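Local coordinates for protein hypothetical bacterial 6-phosphogluconolactonase (Bacteroides fragilis, PDB 3SCY) that probably hydrolyses 6-phosphogluconolactone to 6-phosphogluconate as a lactonase of the seven-bladed beta-propeller fold, at residues E69-Q74 and G99-Y104; A75-F80 and Q95-A100; A115-G120 and M154-C159. All coordinates share one frame; numbering follows the deposited sequence.

Contact 1: residues E69-Q74 and G99-Y104; sequences EFSKDQ and GADPCY
Phe70 and Asp101 join two neighbouring blades of the seven-bladed beta-propeller. Residues 69-74 belong to the loop between strands 63-68 and 76-83 of one blade. Residues 99-104 lead into strand 102-107, the first strand of the next.

One backbone hydrogen bond crosses the contact. Asp101 N donates to Phe70 O at 2.8 Å, with an N-H...O angle of 159°. The donor sits well above the carbonyl plane.

The polar side chains meet beside this bond. The Asp101 carboxylate lies alongside the backbone of Phe70 and Ser71. Ser71 OG makes a weak bond to Asp101 OD2 at 3.3 Å, and its proton may go elsewhere. A water between Ser71 OG and Asp101 OD1 donates to the carboxylate at 2.7 Å from OD1. Ser118 OG also bonds OD2, so the next loop helps to hold this group.

Glu69 brings a second carboxylate close. Its plane is turned 81° from that of Asp101, and Glu69 OE2 lies 4.0 Å from Asp101 OD1. Glu69 OE1 is bonded by Tyr21 and Ser53, and an unidentified ligand lies close by, consistent with a pocket.

Elsewhere carbon atoms pack against backbone oxygens. Ala100 CB rests 3.3 Å from Ser71 O. The extended Glu69 chain, its CG anti to the backbone N (chi1 -167°), passes over Pro102 O. That oxygen is buried with no hydrogen-bond partner in the model, and Glu69 CG lies 3.2 Å from it.

Contact 2: residues A75-F80 and Q95-A100; sequences AAVSAF and QKTMGA
Val77 and Gln95 form the antiparallel hydrogen-bonded pair near one end of the beta hairpin of strands 76-83 and 88-96. Val77 N donates to Gln95 O, and Gln95 N donates to Val77 O, both at 2.9 Å. Beside them, Ala76 and Lys96 form a non-hydrogen-bonded pair. Beyond it the ladder ends in a bond from Thr97 N to Ala75 O at 3.1 Å.

The tight part lies around Ala75 and Thr97. Ala75 CB points at the other segment and sits 3.3 Å from Thr97 OG1. That hydroxyl lies between the backbone N and the carbonyl carbon (chi1 55°) and donates to Gly99 O at 2.7 Å. Thr97 CG2 packs on Val77 CG2 at 4.0 Å, the two side chains crossing at about a right angle. Thr114 of the next blade touches both residues.

The other side is looser. Lys96 is exposed. Its bent chain lays CD 3.6 Å from Ala75 O and more loosely against Ala76 CB. Met98, a selenomethionine, points away. A water there donates to Ala75 O and accepts from Met98 N.

Ala75 O thus takes the Thr97 N-H and a water proton, with Lys96 CA as a C-H...O contact at 3.4 Å. Polar bonds to this one carbonyl carry the pairing past the regular strand.

Contact 3: residues A115-G120 and M154-C159; sequences ANYSGG and MPHLHC
Tyr117 and His156 approach to 4.4 Å between their CA atoms where two propeller blades meet. Residues 115-120 leave strand 111-116 in a turn, with helical backbone angles at 117-119. Residues 154-159 run into strand 157-162, the first strand of the following blade. Gly120 CA lies 3.4 Å from Pro155 O, an approach that a CB on Gly120 would block by clashing with that oxygen. A water donates to both Pro155 O and Ser118 O.

The side chains form an aromatic cluster. The Tyr117 ring is set with CG anti to the backbone N (chi1 -175°) and lies over His156. They make an offset stack, with centroids 4.4 Å apart and planes at 17°. His156 CB also sits over the tyrosine face as a CH-pi contact. The edge of Tyr117 is directed toward the face of His158 in an offset edge-to-face pair, planes at 75°. Arg151 bonds the tyrosine hydroxyl, and His158 NE2 is bonded to an unidentified ligand, consistent with a pocket nearby.

Away from the rings, Ala115 CB packs on Leu157 CB at 4.2 Å, and Leu157 CD2 reaches Gly120.

The His156 ring is further fixed by a hydrogen bond. Its ND1 donates to Tyr117 O at 2.8 Å, with the oxygen nearly in the imidazole plane.

After strand 63-68 the chain enters the loop 69-74, then the hairpin of strands 76-83 and 88-96. Contact 2 closes that hairpin. Contact 1 closes a wider loop that takes in the hairpin, since its ends lie at 69-74 and 99-104; the two share Gly99 and Ala100. Contact 3 comes later and closes a separate loop, from 115-120 to 154-159. Contact 2 pairs two strands of one blade, and its end runs into the linker to the next; contacts 1 and 3 each tie a blade to the next. Strands 102-107 and 111-116 are neighbours in one sheet and connect contacts 1 and 3, and Ala100 O meets Ser118 N and Gly119 N.

Contact 1: residues E69-Q74 and G99-Y104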
# COMPACT_ATOMS: atom_id res chain seq x y z
N GLU A 69 -12.36 1.07 6.96
CA GLU A 69 -12.84 0.08 6.01
C GLU A 69 -14.11 -0.62 6.48
O GLU A 69 -14.06 -1.58 7.24
CB GLU A 69 -11.74 -0.92 5.65
CG GLU A 69 -12.12 -1.76 4.43
CD GLU A 69 -11.22 -2.94 4.13
OE1 GLU A 69 -10.10 -3.01 4.68
OE2 GLU A 69 -11.62 -3.77 3.29
N PHE A 70 -15.23 -0.11 5.98
CA PHE A 70 -16.57 -0.60 6.25
C PHE A 70 -17.33 -0.78 4.96
O PHE A 70 -17.12 -0.02 4.01
CB PHE A 70 -17.32 0.36 7.18
CG PHE A 70 -16.79 0.24 8.58
CD1 PHE A 70 -17.21 -0.80 9.41
CD2 PHE A 70 -15.84 1.13 9.07
CE1 PHE A 70 -16.71 -0.92 10.70
CE2 PHE A 70 -15.32 0.99 10.34
CZ PHE A 70 -15.77 -0.03 11.16
N SER A 71 -18.20 -1.83 4.95
CA SER A 71 -18.99 -2.33 3.82
C SER A 71 -20.22 -1.48 3.51
O SER A 71 -20.78 -1.63 2.43
CB SER A 71 -19.43 -3.77 4.09
OG SER A 71 -18.32 -4.63 4.24
N LYS A 72 -20.66 -0.65 4.46
CA LYS A 72 -21.83 0.20 4.27
C LYS A 72 -21.48 1.68 4.52
O LYS A 72 -20.36 2.09 4.21
CB LYS A 72 -23.01 -0.28 5.14
N ASP A 73 -22.45 2.46 5.08
CA ASP A 73 -22.41 3.91 5.34
C ASP A 73 -21.28 4.41 6.25
O ASP A 73 -21.05 5.61 6.29
CB ASP A 73 -23.76 4.35 5.94
N GLN A 74 -20.58 3.52 6.98
CA GLN A 74 -19.50 3.92 7.87
C GLN A 74 -18.17 4.07 7.10
O GLN A 74 -17.16 4.44 7.69
CB GLN A 74 -19.32 2.91 9.02
CG GLN A 74 -20.47 2.83 10.01
CD GLN A 74 -20.25 1.70 10.99
OE1 GLN A 74 -20.27 0.50 10.64
NE2 GLN A 74 -20.01 2.04 12.25
N GLY A 99 -18.32 5.11 -0.97
CA GLY A 99 -17.84 3.95 -1.70
C GLY A 99 -17.37 2.96 -0.67
O GLY A 99 -16.51 3.28 0.16
N ALA A 100 -17.98 1.78 -0.67
CA ALA A 100 -17.72 0.77 0.35
C ALA A 100 -16.33 0.19 0.30
O ALA A 100 -15.72 0.04 -0.76
CB ALA A 100 -18.74 -0.34 0.22
N ASP A 101 -15.83 -0.14 1.49
CA ASP A 101 -14.55 -0.77 1.80
C ASP A 101 -13.32 -0.04 1.22
O ASP A 101 -12.50 -0.65 0.51
CB ASP A 101 -14.56 -2.27 1.42
CG ASP A 101 -15.46 -3.08 2.32
OD1 ASP A 101 -15.53 -2.78 3.54
OD2 ASP A 101 -16.12 -4.01 1.82
N PRO A 102 -13.12 1.23 1.61
CA PRO A 102 -11.88 1.93 1.21
C PRO A 102 -10.72 1.13 1.77
O PRO A 102 -10.74 0.77 2.95
CB PRO A 102 -12.05 3.33 1.80
CG PRO A 102 -12.98 3.11 3.00
CD PRO A 102 -13.94 2.06 2.52
N CYS A 103 -9.73 0.76 0.92
CA CYS A 103 -8.70 -0.18 1.37
C CYS A 103 -7.29 0.27 1.03
O CYS A 103 -6.32 -0.45 1.31
CB CYS A 103 -8.97 -1.55 0.74
SG CYS A 103 -8.81 -1.55 -1.07
N TYR A 104 -7.16 1.45 0.44
CA TYR A 104 -5.88 2.04 0.05
C TYR A 104 -6.07 3.52 -0.07
O TYR A 104 -7.16 3.95 -0.46
CB TYR A 104 -5.39 1.47 -1.30
CG TYR A 104 -3.89 1.63 -1.51
CD1 TYR A 104 -3.35 2.80 -2.06
CD2 TYR A 104 -3.02 0.58 -1.28
CE1 TYR A 104 -1.98 2.94 -2.30
CE2 TYR A 104 -1.65 0.69 -1.54
CZ TYR A 104 -1.14 1.87 -2.03
OH TYR A 104 0.20 1.95 -2.32
O HOH W 1 -15.89 -4.59 5.50

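Contact 2: residues A75-F80 and Q95-A100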
# COMPACT_ATOMS: atom_id res chain seq x y z
N ALA A 75 -18.16 3.74 5.79
CA ALA A 75 -16.93 3.85 4.97
C ALA A 75 -16.44 5.29 4.93
O ALA A 75 -17.20 6.20 4.58
CB ALA A 75 -17.19 3.33 3.56
N ALA A 76 -15.18 5.51 5.34
CA ALA A 76 -14.70 6.86 5.50
C ALA A 76 -13.18 6.95 5.49
O ALA A 76 -12.49 5.94 5.34
CB ALA A 76 -15.21 7.41 6.85
N VAL A 77 -12.68 8.19 5.62
CA VAL A 77 -11.26 8.50 5.80
C VAL A 77 -11.15 9.37 7.03
O VAL A 77 -11.96 10.29 7.20
CB VAL A 77 -10.60 9.15 4.57
CG1 VAL A 77 -9.15 9.55 4.86
CG2 VAL A 77 -10.66 8.20 3.39
N SER A 78 -10.15 9.09 7.88
CA SER A 78 -9.89 9.88 9.08
C SER A 78 -8.59 10.63 8.89
O SER A 78 -7.64 10.04 8.36
CB SER A 78 -9.79 8.97 10.30
OG SER A 78 -11.00 8.26 10.51
N ALA A 79 -8.54 11.88 9.34
CA ALA A 79 -7.35 12.72 9.28
C ALA A 79 -6.88 13.00 10.68
O ALA A 79 -7.69 13.38 11.54
CB ALA A 79 -7.68 14.03 8.57
N PHE A 80 -5.58 12.86 10.92
CA PHE A 80 -4.98 13.07 12.24
C PHE A 80 -3.79 13.99 12.20
O PHE A 80 -3.02 13.93 11.24
CB PHE A 80 -4.45 11.72 12.78
CG PHE A 80 -5.43 10.59 12.88
CD1 PHE A 80 -5.69 9.78 11.77
CD2 PHE A 80 -6.07 10.30 14.08
CE1 PHE A 80 -6.58 8.73 11.85
CE2 PHE A 80 -6.98 9.25 14.16
CZ PHE A 80 -7.24 8.48 13.04
N GLN A 95 -14.36 11.97 6.99
CA GLN A 95 -15.26 12.26 5.88
C GLN A 95 -15.65 10.95 5.22
O GLN A 95 -14.80 10.07 5.09
CB GLN A 95 -14.66 13.24 4.85
CG GLN A 95 -14.29 14.63 5.38
CD GLN A 95 -15.47 15.55 5.59
OE1 GLN A 95 -16.65 15.16 5.48
NE2 GLN A 95 -15.18 16.80 5.92
N LYS A 96 -16.88 10.83 4.75
CA LYS A 96 -17.38 9.61 4.12
C LYS A 96 -16.86 9.45 2.70
O LYS A 96 -16.75 10.43 1.96
CB LYS A 96 -18.93 9.62 4.15
CG LYS A 96 -19.52 9.71 5.55
CD LYS A 96 -19.24 8.48 6.45
CE LYS A 96 -20.09 8.46 7.71
NZ LYS A 96 -19.66 9.48 8.70
N THR A 97 -16.52 8.21 2.31
CA THR A 97 -16.02 7.96 0.97
C THR A 97 -17.14 7.83 -0.04
O THR A 97 -16.88 7.96 -1.23
CB THR A 97 -15.21 6.67 0.94
OG1 THR A 97 -16.01 5.60 1.45
CG2 THR A 97 -13.94 6.78 1.70
N MSE A 98 -18.35 7.42 0.42
CA MSE A 98 -19.51 7.15 -0.45
C MSE A 98 -19.14 6.04 -1.46
O MSE A 98 -19.61 6.00 -2.59
CB MSE A 98 -20.02 8.43 -1.10
CG MSE A 98 -20.79 9.29 -0.07
SE MSE A 98 -20.93 11.09 -0.61
CE MSE A 98 -19.12 11.60 -0.42
N GLY A 99 -18.32 5.11 -0.97
CA GLY A 99 -17.84 3.95 -1.70
C GLY A 99 -17.37 2.96 -0.67
O GLY A 99 -16.51 3.28 0.16
N ALA A 100 -17.98 1.78 -0.67
CA ALA A 100 -17.72 0.77 0.35
C ALA A 100 -16.33 0.19 0.30
O ALA A 100 -15.72 0.04 -0.76
CB ALA A 100 -18.74 -0.34 0.22
O HOH W 2 -19.39 6.36 2.93

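Contact 3: residues A115-G120 and M154-C159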
# COMPACT_ATOMS: atom_id res chain seq x y z
N ALA A 115 -9.04 4.02 -2.74
CA ALA A 115 -9.47 2.90 -3.57
C ALA A 115 -10.58 2.20 -2.80
O ALA A 115 -10.32 1.65 -1.71
CB ALA A 115 -8.32 1.95 -3.84
N ASN A 116 -11.81 2.21 -3.33
CA ASN A 116 -12.95 1.62 -2.62
C ASN A 116 -13.20 0.25 -3.20
O ASN A 116 -13.68 0.12 -4.32
CB ASN A 116 -14.18 2.53 -2.69
CG ASN A 116 -13.87 3.96 -2.31
OD1 ASN A 116 -13.06 4.23 -1.41
ND2 ASN A 116 -14.46 4.88 -3.04
N TYR A 117 -12.83 -0.77 -2.41
CA TYR A 117 -12.88 -2.16 -2.87
C TYR A 117 -14.29 -2.62 -3.21
O TYR A 117 -14.51 -3.21 -4.27
CB TYR A 117 -12.28 -3.09 -1.80
CG TYR A 117 -12.19 -4.53 -2.26
CD1 TYR A 117 -11.10 -4.99 -2.99
CD2 TYR A 117 -13.25 -5.41 -2.03
CE1 TYR A 117 -11.03 -6.31 -3.43
CE2 TYR A 117 -13.19 -6.74 -2.47
CZ TYR A 117 -12.07 -7.17 -3.17
OH TYR A 117 -11.99 -8.47 -3.60
N SER A 118 -15.22 -2.41 -2.30
CA SER A 118 -16.57 -2.92 -2.53
C SER A 118 -17.45 -1.92 -3.28
O SER A 118 -18.40 -2.33 -3.95
CB SER A 118 -17.21 -3.33 -1.21
OG SER A 118 -16.46 -4.41 -0.66
N GLY A 119 -17.09 -0.65 -3.22
CA GLY A 119 -17.77 0.39 -3.98
C GLY A 119 -17.38 0.35 -5.45
O GLY A 119 -18.09 0.92 -6.27
N GLY A 120 -16.22 -0.27 -5.76
CA GLY A 120 -15.69 -0.33 -7.13
C GLY A 120 -15.57 1.08 -7.67
O GLY A 120 -16.10 1.41 -8.73
N MSE A 154 -17.71 -7.65 -10.27
CA MSE A 154 -17.82 -6.20 -10.37
C MSE A 154 -16.45 -5.57 -10.21
O MSE A 154 -15.53 -6.25 -9.74
CB MSE A 154 -18.75 -5.66 -9.26
CG MSE A 154 -18.37 -6.16 -7.87
SE MSE A 154 -19.35 -5.42 -6.37
CE MSE A 154 -21.18 -5.42 -7.10
N PRO A 155 -16.28 -4.25 -10.47
CA PRO A 155 -14.98 -3.63 -10.20
C PRO A 155 -14.66 -3.67 -8.69
O PRO A 155 -15.57 -3.62 -7.85
CB PRO A 155 -15.15 -2.19 -10.70
CG PRO A 155 -16.31 -2.26 -11.64
CD PRO A 155 -17.23 -3.27 -11.03
N HIS A 156 -13.39 -3.84 -8.36
CA HIS A 156 -12.90 -3.83 -6.99
C HIS A 156 -11.63 -3.03 -7.01
O HIS A 156 -10.63 -3.50 -7.52
CB HIS A 156 -12.68 -5.26 -6.47
CG HIS A 156 -13.93 -6.07 -6.28
ND1 HIS A 156 -14.90 -5.71 -5.36
CD2 HIS A 156 -14.31 -7.24 -6.87
CE1 HIS A 156 -15.85 -6.64 -5.44
NE2 HIS A 156 -15.54 -7.58 -6.33
N LEU A 157 -11.69 -1.80 -6.52
CA LEU A 157 -10.54 -0.91 -6.59
C LEU A 157 -9.64 -1.14 -5.39
O LEU A 157 -10.10 -1.09 -4.25
CB LEU A 157 -11.04 0.54 -6.73
CG LEU A 157 -11.30 1.02 -8.18
CD1 LEU A 157 -10.00 1.34 -8.87
CD2 LEU A 157 -12.14 -0.00 -9.00
N HIS A 158 -8.36 -1.45 -5.64
CA HIS A 158 -7.47 -1.89 -4.57
C HIS A 158 -6.22 -1.08 -4.38
O HIS A 158 -5.51 -1.32 -3.39
CB HIS A 158 -7.06 -3.35 -4.81
CG HIS A 158 -7.05 -4.18 -3.56
ND1 HIS A 158 -6.43 -3.74 -2.40
CD2 HIS A 158 -7.58 -5.40 -3.34
CE1 HIS A 158 -6.66 -4.68 -1.50
NE2 HIS A 158 -7.31 -5.71 -2.03
N CYS A 159 -5.93 -0.14 -5.29
CA CYS A 159 -4.73 0.65 -5.20
C CYS A 159 -4.90 1.90 -6.00
O CYS A 159 -5.58 1.88 -7.02
CB CYS A 159 -3.53 -0.16 -5.70
SG CYS A 159 -1.91 0.57 -5.33
O HOH W 3 -18.16 -2.77 -7.03